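Local coordinates for divalent-cation tolerance protein CutA (PDB 1VHF) that is probably involved in resistance toward heavy metals, is thought to bind copper ions, and assembles as a homotrimer, at residues A[62-67]-A[82-87]; A[15-20]-A[30-35]; A[37-42]-A[48-53]; A[24-29]-A[68-73]. All blocks are in the same frame, centred on the assembly; numbering follows the deposited sequence. Where two conformers were deposited one is given.

Interaction 1 of 4, residues A[62-67]-A[82-87]; sequences EKEKEL and IFTLKV
Two torsions set Glu64 and Thr84 against each other. In Glu64 the first swings CG to the side remote from the backbone N (chi1 -169°), and the chain then runs out extended from the first turn of helix 64-74. In Thr84 chi1 of -60° leaves OG1 beside its own backbone N, facing the helix. The side chains approach from opposite directions, and Thr84 OG1 donates to Glu64 OE2 over 2.7 Å. The acceptor is used on its anti lone pair, the one directed away from OE1. Beside this bond the methyl carbon Thr84 CG2 lies 3.5 Å from Glu64 OE2, so the carboxylate oxygen rests on both branches of the threonine. The contact is a small surface link within the second beta-alpha-beta unit of a ferredoxin-like fold: helix 64-74 crosses one face of the antiparallel sheet and leads on to strand 82-86, outermost within the chain. Strand 3-10 runs next to it, and both Glu64 and Thr84 touch its Ile4. The threonine hydroxyl is gripped a second time, by Tyr68 OH one turn along the helix, which fixes its rotation. Leu67 and Ile82 both pack on Val6.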
loop_
_atom_site.group_PDB
_atom_site.type_symbol
_atom_site.label_atom_id
_atom_site.label_comp_id
_atom_site.label_asym_id
_atom_site.label_seq_id
_atom_site.Cartn_x
_atom_site.Cartn_y
_atom_site.Cartn_z
ATOM N N GLU A 62 -4.609 2.896 13.848
ATOM C CA GLU A 62 -3.829 2.200 14.872
ATOM C C GLU A 62 -2.764 1.292 14.302
ATOM O O GLU A 62 -1.735 1.084 14.938
ATOM C CB GLU A 62 -4.738 1.422 15.827
ATOM N N LYS A 63 -2.979 0.772 13.090
ATOM C CA LYS A 63 -2.005 -0.096 12.460
ATOM C C LYS A 63 -1.056 0.656 11.544
ATOM O O LYS A 63 -0.160 0.002 10.985
ATOM C CB LYS A 63 -2.764 -1.162 11.629
ATOM C CG LYS A 63 -3.569 -2.116 12.509
ATOM C CD LYS A 63 -2.617 -3.179 13.084
ATOM C CE LYS A 63 -3.429 -4.291 13.741
ATOM N NZ LYS A 63 -2.917 -4.576 15.113
ATOM N N GLU A 64 -1.142 1.960 11.383
ATOM C CA GLU A 64 -0.294 2.663 10.425
ATOM C C GLU A 64 1.208 2.506 10.655
ATOM O O GLU A 64 1.952 2.264 9.683
ATOM C CB GLU A 64 -0.637 4.170 10.427
ATOM C CG GLU A 64 -0.025 4.969 9.292
ATOM C CD GLU A 64 -0.234 6.445 9.342
ATOM O OE1 GLU A 64 -0.576 7.010 10.406
ATOM O OE2 GLU A 64 -0.108 7.166 8.314
ATOM N N LYS A 65 1.653 2.692 11.886
ATOM C CA LYS A 65 3.085 2.575 12.187
ATOM C C LYS A 65 3.596 1.184 11.850
ATOM O O LYS A 65 4.616 1.087 11.141
ATOM C CB LYS A 65 3.303 2.864 13.682
ATOM N N GLU A 66 2.904 0.143 12.302
ATOM C CA GLU A 66 3.294 -1.229 12.010
ATOM C C GLU A 66 3.264 -1.531 10.514
ATOM O O GLU A 66 4.107 -2.262 9.998
ATOM C CB GLU A 66 2.398 -2.225 12.743
ATOM C CG GLU A 66 2.466 -2.094 14.275
ATOM C CD GLU A 66 1.325 -2.936 14.854
ATOM O OE1 GLU A 66 1.459 -4.178 14.771
ATOM O OE2 GLU A 66 0.303 -2.362 15.252
ATOM N N LEU A 67 2.248 -1.017 9.817
ATOM C CA LEU A 67 2.201 -1.252 8.362
ATOM C C LEU A 67 3.364 -0.554 7.700
ATOM O O LEU A 67 3.956 -1.140 6.779
ATOM C CB LEU A 67 0.844 -0.726 7.835
ATOM C CG LEU A 67 0.725 -0.656 6.305
ATOM C CD1 LEU A 67 0.864 -2.057 5.673
ATOM C CD2 LEU A 67 -0.655 -0.103 5.966
ATOM N N ILE A 82 5.867 5.543 0.043
ATOM C CA ILE A 82 4.888 5.090 1.016
ATOM C C ILE A 82 4.249 6.342 1.600
ATOM O O ILE A 82 4.947 7.217 2.106
ATOM C CB ILE A 82 5.450 4.225 2.146
ATOM C CG1 ILE A 82 6.228 3.009 1.622
ATOM C CG2 ILE A 82 4.300 3.769 3.037
ATOM C CD1 ILE A 82 6.903 2.222 2.756
ATOM N N PHE A 83 2.945 6.518 1.399
ATOM C CA PHE A 83 2.260 7.699 1.950
ATOM C C PHE A 83 0.816 7.342 2.277
ATOM O O PHE A 83 0.252 6.368 1.819
ATOM C CB PHE A 83 2.377 8.915 1.066
ATOM C CG PHE A 83 1.910 8.782 -0.348
ATOM C CD1 PHE A 83 0.566 8.885 -0.646
ATOM C CD2 PHE A 83 2.843 8.572 -1.362
ATOM C CE1 PHE A 83 0.139 8.768 -1.972
ATOM C CE2 PHE A 83 2.387 8.463 -2.688
ATOM C CZ PHE A 83 1.050 8.570 -2.964
ATOM N N THR A 84 0.228 8.166 3.169
ATOM C CA THR A 84 -1.119 7.904 3.650
ATOM C C THR A 84 -2.142 8.944 3.227
ATOM O O THR A 84 -1.884 10.132 3.350
ATOM C CB THR A 84 -1.075 7.969 5.205
ATOM O OG1 THR A 84 -0.139 6.953 5.646
ATOM C CG2 THR A 84 -2.419 7.548 5.773
ATOM N N LEU A 85 -3.258 8.444 2.738
ATOM C CA LEU A 85 -4.376 9.316 2.402
ATOM C C LEU A 85 -5.452 9.093 3.476
ATOM O O LEU A 85 -5.698 7.973 3.904
ATOM C CB LEU A 85 -4.979 8.955 1.042
ATOM C CG LEU A 85 -4.089 9.099 -0.179
ATOM C CD1 LEU A 85 -3.083 7.976 -0.279
ATOM C CD2 LEU A 85 -4.899 9.239 -1.449
ATOM N N LYS A 86 -5.834 10.130 4.248
ATOM C CA LYS A 86 -6.902 9.977 5.232
ATOM C C LYS A 86 -8.251 10.061 4.467
ATOM O O LYS A 86 -8.310 10.593 3.367
ATOM C CB LYS A 86 -6.874 11.029 6.326
ATOM C CG LYS A 86 -7.670 12.289 6.099
ATOM C CD LYS A 86 -7.104 13.327 5.235
ATOM C CE LYS A 86 -6.776 13.144 3.808
ATOM N NZ LYS A 86 -5.374 12.787 3.466
ATOM N N VAL A 87 -9.242 9.439 5.033
ATOM C CA VAL A 87 -10.592 9.400 4.415
ATOM C C VAL A 87 -11.483 10.286 5.271
ATOM O O VAL A 87 -11.153 10.505 6.455
ATOM C CB VAL A 87 -10.989 7.903 4.487
ATOM C CG1 VAL A 87 -12.403 7.656 4.136
ATOM C CG2 VAL A 87 -10.008 7.137 3.570
#

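Interaction 2 of 4, residues A[15-20]-A[30-35]; sequences KALEIG and ACFNAF
Phe32, near the start of strand 31-43, makes the main contact with helix 13-25, reaching both Leu17 and Gly20. Its CG stands between the backbone N and the carbonyl carbon (chi1 68°), which carries the ring up from the sheet toward the helix. The ring atoms CD2 and CE2 meet the bare backbone of Gly20, with Phe32 CD2 only 3.6 Å from Gly20 CA; the lack of a side chain there is what lets the ring lie so near the helix. CE1 and CZ meet a leucine branch, Phe32 CE1 lying 3.7 Å from Leu17 CD2, and the two side chains cross at about a right angle. Phe32 also touches Phe57 of the neighbouring strand 46-60. Asn33 follows, and its amide folds back on its own strand: Asn33 ND2 donates to Phe32 O over 3.0 Å, arriving from above the carbonyl plane. With Ala34 the chain faces the helix again. Ala34 CB is 4.4 Å from Leu17 CD2, so that leucine methyl touches both Phe32 and Ala34. Helix 15-20 and strand 31-35 run almost exactly antiparallel, at 177°, with axes 9.4 Å apart, as expected for the first beta-alpha-beta crossover of a ferredoxin-like fold.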
loop_
_atom_site.group_PDB
_atom_site.type_symbol
_atom_site.label_atom_id
_atom_site.label_comp_id
_atom_site.label_asym_id
_atom_site.label_seq_id
_atom_site.Cartn_x
_atom_site.Cartn_y
_atom_site.Cartn_z
ATOM N N LYS A 15 5.073 -8.893 -7.274
ATOM C CA LYS A 15 5.564 -8.323 -6.012
ATOM C C LYS A 15 4.452 -7.572 -5.275
ATOM O O LYS A 15 4.347 -7.687 -4.058
ATOM C CB LYS A 15 6.758 -7.424 -6.211
ATOM C CG LYS A 15 7.402 -6.920 -4.931
ATOM C CD LYS A 15 7.713 -8.088 -3.980
ATOM C CE LYS A 15 8.907 -8.881 -4.496
ATOM N NZ LYS A 15 9.491 -9.709 -3.362
ATOM N N ALA A 16 3.609 -6.856 -6.020
ATOM C CA ALA A 16 2.519 -6.162 -5.330
ATOM C C ALA A 16 1.588 -7.154 -4.655
ATOM O O ALA A 16 1.142 -6.945 -3.494
ATOM C CB ALA A 16 1.756 -5.291 -6.328
ATOM N N LEU A 17 1.194 -8.193 -5.399
ATOM C CA LEU A 17 0.279 -9.182 -4.848
ATOM C C LEU A 17 0.925 -9.993 -3.707
ATOM O O LEU A 17 0.187 -10.270 -2.762
ATOM C CB LEU A 17 -0.246 -10.155 -5.920
ATOM C CG LEU A 17 -0.927 -9.519 -7.122
ATOM C CD1 LEU A 17 -1.551 -10.637 -7.977
ATOM C CD2 LEU A 17 -1.949 -8.476 -6.775
ATOM N N GLU A 18 2.219 -10.303 -3.825
ATOM C CA GLU A 18 2.841 -11.103 -2.730
ATOM C C GLU A 18 2.904 -10.268 -1.466
ATOM O O GLU A 18 2.625 -10.773 -0.370
ATOM C CB GLU A 18 4.253 -11.468 -3.201
ATOM C CG GLU A 18 5.136 -12.181 -2.185
ATOM C CD GLU A 18 6.620 -12.000 -2.386
ATOM O OE1 GLU A 18 7.128 -11.469 -3.389
ATOM O OE2 GLU A 18 7.413 -12.451 -1.503
ATOM N N ILE A 19 3.259 -8.976 -1.598
ATOM C CA ILE A 19 3.346 -8.127 -0.392
ATOM C C ILE A 19 1.965 -7.924 0.188
ATOM O O ILE A 19 1.764 -7.991 1.408
ATOM C CB ILE A 19 4.096 -6.838 -0.759
ATOM C CG1 ILE A 19 5.581 -7.231 -0.937
ATOM C CG2 ILE A 19 3.924 -5.795 0.323
ATOM C CD1 ILE A 19 6.417 -6.091 -1.491
ATOM N N GLY A 20 0.968 -7.702 -0.675
ATOM C CA GLY A 20 -0.404 -7.569 -0.110
ATOM C C GLY A 20 -0.787 -8.849 0.615
ATOM O O GLY A 20 -1.406 -8.752 1.669
ATOM N N ALA A 30 -6.730 -4.769 6.060
ATOM C CA ALA A 30 -7.996 -5.447 5.844
ATOM C C ALA A 30 -8.110 -5.931 4.399
ATOM O O ALA A 30 -8.782 -6.894 4.091
ATOM C CB ALA A 30 -9.154 -4.497 6.156
ATOM N N CYS A 31 -7.482 -5.161 3.474
ATOM C CA CYS A 31 -7.516 -5.554 2.076
ATOM C C CYS A 31 -6.587 -4.645 1.269
ATOM O O CYS A 31 -6.107 -3.654 1.820
ATOM C CB CYS A 31 -8.936 -5.387 1.531
ATOM S SG CYS A 31 -9.702 -3.821 1.891
ATOM N N PHE A 32 -6.365 -5.024 0.030
ATOM C CA PHE A 32 -5.581 -4.163 -0.839
ATOM C C PHE A 32 -6.272 -4.136 -2.200
ATOM O O PHE A 32 -6.989 -5.067 -2.578
ATOM C CB PHE A 32 -4.125 -4.644 -1.010
ATOM C CG PHE A 32 -3.959 -5.922 -1.765
ATOM C CD1 PHE A 32 -3.923 -5.951 -3.151
ATOM C CD2 PHE A 32 -3.810 -7.142 -1.079
ATOM C CE1 PHE A 32 -3.788 -7.136 -3.858
ATOM C CE2 PHE A 32 -3.662 -8.309 -1.782
ATOM C CZ PHE A 32 -3.663 -8.351 -3.171
ATOM N N ASN A 33 -6.014 -3.049 -2.932
ATOM C CA ASN A 33 -6.461 -2.885 -4.323
ATOM C C ASN A 33 -5.209 -2.523 -5.142
ATOM O O ASN A 33 -4.562 -1.528 -4.791
ATOM C CB ASN A 33 -7.511 -1.795 -4.484
ATOM C CG ASN A 33 -8.871 -2.106 -3.931
ATOM O OD1 ASN A 33 -9.727 -1.208 -3.919
ATOM N ND2 ASN A 33 -9.185 -3.311 -3.486
ATOM N N ALA A 34 -4.848 -3.297 -6.160
ATOM C CA ALA A 34 -3.623 -2.985 -6.918
ATOM C C ALA A 34 -3.969 -2.821 -8.394
ATOM O O ALA A 34 -4.933 -3.403 -8.908
ATOM C CB ALA A 34 -2.610 -4.118 -6.734
ATOM N N PHE A 35 -3.185 -2.002 -9.102
ATOM C CA PHE A 35 -3.461 -1.746 -10.515
ATOM C C PHE A 35 -2.189 -1.292 -11.245
ATOM O O PHE A 35 -1.236 -0.792 -10.636
ATOM C CB PHE A 35 -4.537 -0.658 -10.735
ATOM C CG PHE A 35 -4.327 0.616 -9.964
ATOM C CD1 PHE A 35 -4.622 0.696 -8.605
ATOM C CD2 PHE A 35 -3.849 1.765 -10.612
ATOM C CE1 PHE A 35 -4.414 1.840 -7.877
ATOM C CE2 PHE A 35 -3.734 2.960 -9.913
ATOM C CZ PHE A 35 -3.975 3.000 -8.549
#

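Interaction 3 of 4, residues A[37-42]-A[48-53]; sequences IRSGYW and VQDKEW
Tyr41 lies across Val48 and points its hydroxyl at Asp50, on one face of the antiparallel beta hairpin built from strands 31-43 and 46-60. Chi1 of 49° places the tyrosine CG between backbone N and carbonyl carbon, and this lays the ring over its cross-strand neighbour. Val48 CG2 sits over one ring face, offset toward the rim, in a CH-pi contact 3.6 Å from the centroid of the Tyr41 ring. At the ring edge Tyr41 OH donates to Asp50 OD2 over 2.7 Å; the ring and carboxylate planes are 57° apart, and the oxygen is approached from above the carboxylate plane. Ser39 shares this face. It pairs with Asp50 through the backbone, Ser39 N to Asp50 O at 2.9 Å, while its hydroxyl reaches diagonally to the next acidic residue. Ile37 completes the row, with CG1 3.8 Å from Glu52 CB. On the other face Arg38 and Lys51 lie side by side and point the same way, but their ends are modelled too close together to be relied on. Glu52 is held at both carboxylate oxygens: OE2 by Thr9 and Tyr77, and OE1, through its anti lone pair, by Ser39 OG at 2.7 Å.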
loop_
_atom_site.group_PDB
_atom_site.type_symbol
_atom_site.label_atom_id
_atom_site.label_comp_id
_atom_site.label_asym_id
_atom_site.label_seq_id
_atom_site.Cartn_x
_atom_site.Cartn_y
_atom_site.Cartn_z
ATOM N N ILE A 37 0.360 0.736 -13.571
ATOM C CA ILE A 37 0.627 2.133 -13.846
ATOM C C ILE A 37 1.838 2.324 -14.742
ATOM O O ILE A 37 2.692 1.438 -14.896
ATOM C CB ILE A 37 0.880 2.952 -12.553
ATOM C CG1 ILE A 37 2.033 2.373 -11.747
ATOM C CG2 ILE A 37 -0.391 2.992 -11.696
ATOM C CD1 ILE A 37 2.538 3.356 -10.701
ATOM N N ARG A 38 1.834 3.498 -15.399
ATOM C CA ARG A 38 3.074 3.944 -16.077
ATOM C C ARG A 38 3.611 5.035 -15.150
ATOM O O ARG A 38 2.812 5.805 -14.567
ATOM C CB ARG A 38 2.708 4.608 -17.408
ATOM C CG ARG A 38 2.036 3.663 -18.374
ATOM C CD ARG A 38 3.031 2.639 -18.895
ATOM N NE ARG A 38 2.456 2.006 -20.098
ATOM C CZ ARG A 38 3.217 1.408 -21.003
ATOM N NH1 ARG A 38 4.541 1.412 -20.814
ATOM N NH2 ARG A 38 2.715 0.851 -22.098
ATOM N N SER A 39 4.916 5.135 -14.982
ATOM C CA SER A 39 5.443 6.191 -14.120
ATOM C C SER A 39 6.607 6.879 -14.837
ATOM O O SER A 39 7.149 6.359 -15.808
ATOM C CB SER A 39 5.941 5.578 -12.816
ATOM O OG SER A 39 6.913 4.589 -13.035
ATOM N N GLY A 40 6.929 8.040 -14.309
ATOM C CA GLY A 40 8.029 8.860 -14.828
ATOM C C GLY A 40 8.678 9.612 -13.681
ATOM O O GLY A 40 8.019 10.006 -12.741
ATOM N N TYR A 41 10.016 9.713 -13.733
ATOM C CA TYR A 41 10.774 10.346 -12.681
ATOM C C TYR A 41 12.240 10.508 -13.176
ATOM O O TYR A 41 12.590 9.918 -14.194
ATOM C CB TYR A 41 10.773 9.472 -11.407
ATOM C CG TYR A 41 11.119 8.016 -11.630
ATOM C CD1 TYR A 41 12.443 7.581 -11.549
ATOM C CD2 TYR A 41 10.161 7.066 -11.935
ATOM C CE1 TYR A 41 12.754 6.235 -11.755
ATOM C CE2 TYR A 41 10.439 5.723 -12.145
ATOM C CZ TYR A 41 11.769 5.322 -12.055
ATOM O OH TYR A 41 12.095 4.003 -12.280
ATOM N N TRP A 42 12.992 11.295 -12.444
ATOM C CA TRP A 42 14.424 11.452 -12.772
ATOM C C TRP A 42 15.190 10.302 -12.131
ATOM O O TRP A 42 14.951 9.921 -10.985
ATOM C CB TRP A 42 14.937 12.806 -12.257
ATOM C CG TRP A 42 14.506 13.990 -13.069
ATOM C CD1 TRP A 42 13.370 14.735 -12.887
ATOM C CD2 TRP A 42 15.222 14.603 -14.152
ATOM N NE1 TRP A 42 13.336 15.755 -13.799
ATOM C CE2 TRP A 42 14.431 15.704 -14.600
ATOM C CE3 TRP A 42 16.445 14.356 -14.771
ATOM C CZ2 TRP A 42 14.838 16.529 -15.648
ATOM C CZ3 TRP A 42 16.849 15.182 -15.829
ATOM C CH2 TRP A 42 16.031 16.245 -16.248
ATOM N N VAL A 48 13.176 9.089 -16.872
ATOM C CA VAL A 48 12.891 7.738 -17.319
ATOM C C VAL A 48 11.378 7.471 -17.243
ATOM O O VAL A 48 10.675 8.144 -16.514
ATOM C CB VAL A 48 13.620 6.705 -16.477
ATOM C CG1 VAL A 48 15.144 6.893 -16.542
ATOM C CG2 VAL A 48 13.179 6.766 -15.026
ATOM N N GLN A 49 10.979 6.554 -18.089
ATOM C CA GLN A 49 9.579 6.087 -18.123
ATOM C C GLN A 49 9.667 4.634 -17.675
ATOM O O GLN A 49 10.473 3.849 -18.191
ATOM C CB GLN A 49 8.948 6.235 -19.486
ATOM C CG GLN A 49 8.766 7.672 -19.958
ATOM C CD GLN A 49 7.333 8.048 -20.265
ATOM O OE1 GLN A 49 6.570 7.260 -20.826
ATOM N NE2 GLN A 49 6.947 9.279 -19.901
ATOM N N ASP A 50 8.765 4.213 -16.800
ATOM C CA ASP A 50 8.747 2.898 -16.218
ATOM C C ASP A 50 7.295 2.369 -16.149
ATOM O O ASP A 50 6.378 3.108 -16.477
ATOM C CB ASP A 50 9.276 3.054 -14.788
ATOM C CG ASP A 50 9.840 1.887 -14.065
ATOM O OD1 ASP A 50 9.803 0.735 -14.588
ATOM O OD2 ASP A 50 10.320 2.026 -12.904
ATOM N N LYS A 51 7.245 1.088 -15.935
ATOM C CA LYS A 51 5.957 0.356 -15.822
ATOM C C LYS A 51 6.015 -0.263 -14.429
ATOM O O LYS A 51 7.009 -0.899 -14.060
ATOM C CB LYS A 51 5.864 -0.751 -16.862
ATOM C CG LYS A 51 5.596 -0.292 -18.290
ATOM C CD LYS A 51 5.528 -1.548 -19.165
ATOM C CE LYS A 51 5.313 -1.280 -20.625
ATOM N NZ LYS A 51 6.342 -0.404 -21.244
ATOM N N GLU A 52 5.010 0.015 -13.627
ATOM C CA GLU A 52 4.950 -0.480 -12.242
ATOM C C GLU A 52 3.521 -0.857 -11.888
ATOM O O GLU A 52 2.618 -0.830 -12.715
ATOM C CB GLU A 52 5.386 0.640 -11.278
ATOM C CG GLU A 52 6.851 1.064 -11.367
ATOM C CD GLU A 52 7.090 2.184 -10.368
ATOM O OE1 GLU A 52 6.807 3.360 -10.625
ATOM O OE2 GLU A 52 7.325 1.815 -9.185
ATOM N N TRP A 53 3.369 -1.402 -10.658
ATOM C CA TRP A 53 2.040 -1.674 -10.111
ATOM C C TRP A 53 1.879 -0.824 -8.853
ATOM O O TRP A 53 2.771 -0.798 -8.011
ATOM C CB TRP A 53 1.800 -3.157 -9.748
ATOM C CG TRP A 53 1.347 -3.906 -10.988
ATOM C CD1 TRP A 53 2.085 -4.163 -12.106
ATOM C CD2 TRP A 53 0.056 -4.430 -11.246
ATOM N NE1 TRP A 53 1.328 -4.810 -13.046
ATOM C CE2 TRP A 53 0.071 -5.016 -12.530
ATOM C CE3 TRP A 53 -1.113 -4.502 -10.478
ATOM C CZ2 TRP A 53 -1.061 -5.608 -13.095
ATOM C CZ3 TRP A 53 -2.231 -5.105 -11.017
ATOM C CH2 TRP A 53 -2.186 -5.656 -12.322
HETATM O O HOH W 1 6.410 3.516 -19.573
HETATM O O HOH W 2 5.816 5.894 -18.346
#

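Interaction 4 of 4, residues A[24-29]-A[68-73]; sequences LEKRLI and YEELRK
The carboxylate of Glu70 is the flat group of this contact, and the end of Lys26 lies over one of its faces rather than at its rim. Lys26 CE is 3.1 Å from Glu70 OE2, and Lys26 NZ completes a salt bridge to the same Glu70 OE2 at 3.4 Å. Both lysine atoms stand above the carboxylate plane, so the attraction is one of charge laid on a flat face, without a directed hydrogen bond. The other oxygen takes a lesser part, with Glu70 OE1 4.1 Å from Lys26 NZ. The two side chains cross at about a right angle. Glu70 bends at its second torsion (chi2 60°), which turns the carboxylate aside from the line of CB and CG and leaves those carbons to meet Leu28, whose CD1 is 3.7 Å from Glu70 CB. A Schellman motif ends helix 13-25 here: Arg27 takes up positive phi, and Arg27 N bonds back to Leu24 O at 2.9 Å. The helix has ended by Lys26, and the turn at Arg27 lets Lys26 and Leu28 both face helix 64-74, the second helix on this side of the ferredoxin-like sheet. Leu23 of helix 13-25 touches Leu28 and Glu70 alike, extending the apolar part of the contact. The carbonyl oxygen of Leu28 is bonded by Thr59 OG1 of strand 46-60, just before the chain enters strand 31-43.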
loop_
_atom_site.group_PDB
_atom_site.type_symbol
_atom_site.label_atom_id
_atom_site.label_comp_id
_atom_site.label_asym_id
_atom_site.label_seq_id
_atom_site.Cartn_x
_atom_site.Cartn_y
_atom_site.Cartn_z
ATOM N N LEU A 24 -1.788 -9.199 4.581
ATOM C CA LEU A 24 -3.037 -9.815 5.060
ATOM C C LEU A 24 -2.743 -10.988 6.008
ATOM O O LEU A 24 -3.448 -11.118 7.017
ATOM C CB LEU A 24 -3.818 -10.335 3.844
ATOM C CG LEU A 24 -4.543 -9.265 3.003
ATOM C CD1 LEU A 24 -4.931 -9.853 1.662
ATOM C CD2 LEU A 24 -5.760 -8.758 3.783
ATOM N N GLU A 25 -1.690 -11.751 5.747
ATOM C CA GLU A 25 -1.344 -12.908 6.614
ATOM C C GLU A 25 -1.029 -12.397 8.013
ATOM O O GLU A 25 -1.361 -13.027 9.046
ATOM C CB GLU A 25 -0.108 -13.588 6.016
ATOM C CG GLU A 25 -0.404 -14.504 4.835
ATOM C CD GLU A 25 0.831 -14.926 4.069
ATOM O OE1 GLU A 25 1.966 -14.707 4.538
ATOM O OE2 GLU A 25 0.694 -15.504 2.954
ATOM N N LYS A 26 -0.382 -11.246 8.101
ATOM C CA LYS A 26 0.002 -10.630 9.356
ATOM C C LYS A 26 -1.108 -9.839 9.992
ATOM O O LYS A 26 -0.990 -9.317 11.097
ATOM C CB LYS A 26 1.256 -9.761 9.167
ATOM C CG LYS A 26 2.485 -10.572 8.736
ATOM C CD LYS A 26 3.595 -9.649 8.248
ATOM C CE LYS A 26 4.817 -10.389 7.739
ATOM N NZ LYS A 26 5.715 -10.770 8.875
ATOM N N ARG A 27 -2.265 -9.719 9.324
ATOM C CA ARG A 27 -3.450 -9.011 9.774
ATOM C C ARG A 27 -3.139 -7.554 10.034
ATOM O O ARG A 27 -3.757 -6.876 10.871
ATOM C CB ARG A 27 -4.121 -9.730 10.956
ATOM C CG ARG A 27 -4.521 -11.171 10.588
ATOM C CD ARG A 27 -5.529 -11.714 11.612
ATOM N NE ARG A 27 -5.745 -13.155 11.403
ATOM C CZ ARG A 27 -6.502 -13.705 10.471
ATOM N NH1 ARG A 27 -7.180 -12.986 9.605
ATOM N NH2 ARG A 27 -6.585 -15.042 10.398
ATOM N N LEU A 28 -2.277 -6.999 9.148
ATOM C CA LEU A 28 -1.881 -5.606 9.249
ATOM C C LEU A 28 -2.788 -4.704 8.422
ATOM O O LEU A 28 -2.807 -3.491 8.639
ATOM C CB LEU A 28 -0.430 -5.353 8.858
ATOM C CG LEU A 28 0.594 -5.965 9.831
ATOM C CD1 LEU A 28 1.992 -5.771 9.270
ATOM C CD2 LEU A 28 0.498 -5.326 11.204
ATOM N N ILE A 29 -3.442 -5.294 7.436
ATOM C CA ILE A 29 -4.359 -4.598 6.551
ATOM C C ILE A 29 -5.626 -5.454 6.418
ATOM O O ILE A 29 -5.631 -6.659 6.656
ATOM C CB ILE A 29 -3.808 -4.364 5.126
ATOM C CG1 ILE A 29 -3.567 -5.693 4.384
ATOM C CG2 ILE A 29 -2.504 -3.555 5.151
ATOM C CD1 ILE A 29 -3.122 -5.503 2.939
ATOM N N TYR A 68 3.652 0.710 8.043
ATOM C CA TYR A 68 4.813 1.347 7.423
ATOM C C TYR A 68 6.087 0.537 7.613
ATOM O O TYR A 68 6.880 0.366 6.683
ATOM C CB TYR A 68 5.038 2.776 7.909
ATOM C CG TYR A 68 4.327 3.870 7.149
ATOM C CD1 TYR A 68 2.946 3.909 6.985
ATOM C CD2 TYR A 68 5.091 4.912 6.640
ATOM C CE1 TYR A 68 2.362 4.960 6.312
ATOM C CE2 TYR A 68 4.507 5.989 5.971
ATOM C CZ TYR A 68 3.130 5.987 5.835
ATOM O OH TYR A 68 2.548 7.032 5.139
ATOM N N GLU A 69 6.277 0.029 8.846
ATOM C CA GLU A 69 7.494 -0.727 9.147
ATOM C C GLU A 69 7.582 -2.003 8.353
ATOM O O GLU A 69 8.596 -2.277 7.677
ATOM C CB GLU A 69 7.510 -1.040 10.663
ATOM C CG GLU A 69 7.576 0.189 11.554
ATOM C CD GLU A 69 7.706 -0.148 13.027
ATOM O OE1 GLU A 69 6.679 -0.344 13.710
ATOM O OE2 GLU A 69 8.851 -0.225 13.525
ATOM N N GLU A 70 6.507 -2.776 8.274
ATOM C CA GLU A 70 6.518 -4.023 7.534
ATOM C C GLU A 70 6.652 -3.780 6.050
ATOM O O GLU A 70 7.340 -4.506 5.329
ATOM C CB GLU A 70 5.326 -4.927 7.851
ATOM C CG GLU A 70 5.427 -6.317 7.285
ATOM C CD GLU A 70 6.580 -7.199 7.707
ATOM O OE1 GLU A 70 7.204 -6.958 8.754
ATOM O OE2 GLU A 70 6.875 -8.191 6.989
ATOM N N LEU A 71 5.840 -2.828 5.519
ATOM C CA LEU A 71 5.929 -2.548 4.083
ATOM C C LEU A 71 7.316 -2.076 3.695
ATOM O O LEU A 71 7.812 -2.572 2.665
ATOM C CB LEU A 71 4.832 -1.512 3.777
ATOM C CG LEU A 71 4.770 -1.060 2.315
ATOM C CD1 LEU A 71 4.547 -2.227 1.367
ATOM C CD2 LEU A 71 3.654 -0.037 2.145
ATOM N N ARG A 72 7.985 -1.247 4.486
ATOM C CA ARG A 72 9.350 -0.799 4.152
ATOM C C ARG A 72 10.289 -2.014 4.128
ATOM O O ARG A 72 11.098 -2.192 3.213
ATOM C CB ARG A 72 9.866 0.180 5.200
ATOM C CG ARG A 72 11.349 0.593 4.945
ATOM C CD ARG A 72 11.320 1.653 3.877
ATOM N NE ARG A 72 12.557 2.202 3.409
ATOM C CZ ARG A 72 13.409 3.030 3.976
ATOM N NH1 ARG A 72 13.206 3.488 5.211
ATOM N NH2 ARG A 72 14.436 3.505 3.265
ATOM N N LYS A 73 10.106 -2.921 5.085
ATOM C CA LYS A 73 10.942 -4.109 5.177
ATOM C C LYS A 73 10.713 -5.156 4.146
ATOM O O LYS A 73 11.612 -6.004 3.890
ATOM C CB LYS A 73 10.852 -4.677 6.617
ATOM C CG LYS A 73 11.686 -3.777 7.531
ATOM C CD LYS A 73 11.568 -4.157 9.007
ATOM C CE LYS A 73 12.326 -3.122 9.815
ATOM N NZ LYS A 73 12.228 -3.261 11.287
#

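In the fold
On the helical side of the sheet, interaction 4 connects interactions 1 and 2, which do not touch each other, their nearest atoms being about 7 Å apart. Interactions 2 and 4 share helix 13-25, with centres 11 Å apart, and touch where Phe32 CE2 lies 4.0 Å from Leu24 CD1. Interactions 1 and 4 share helix 64-74, with centres 10 Å apart, and meet where Leu67 CD1 lies 3.7 Å from Ile29 CG2. Interaction 3 extends from this body along the hairpin, its centre about 23 Å from that of interaction 1. It still meets interaction 2, because Trp53 CB packs 4.0 Å from Ala16 CB. In sequence, interaction 3 is nested inside the loop closed by interaction 4.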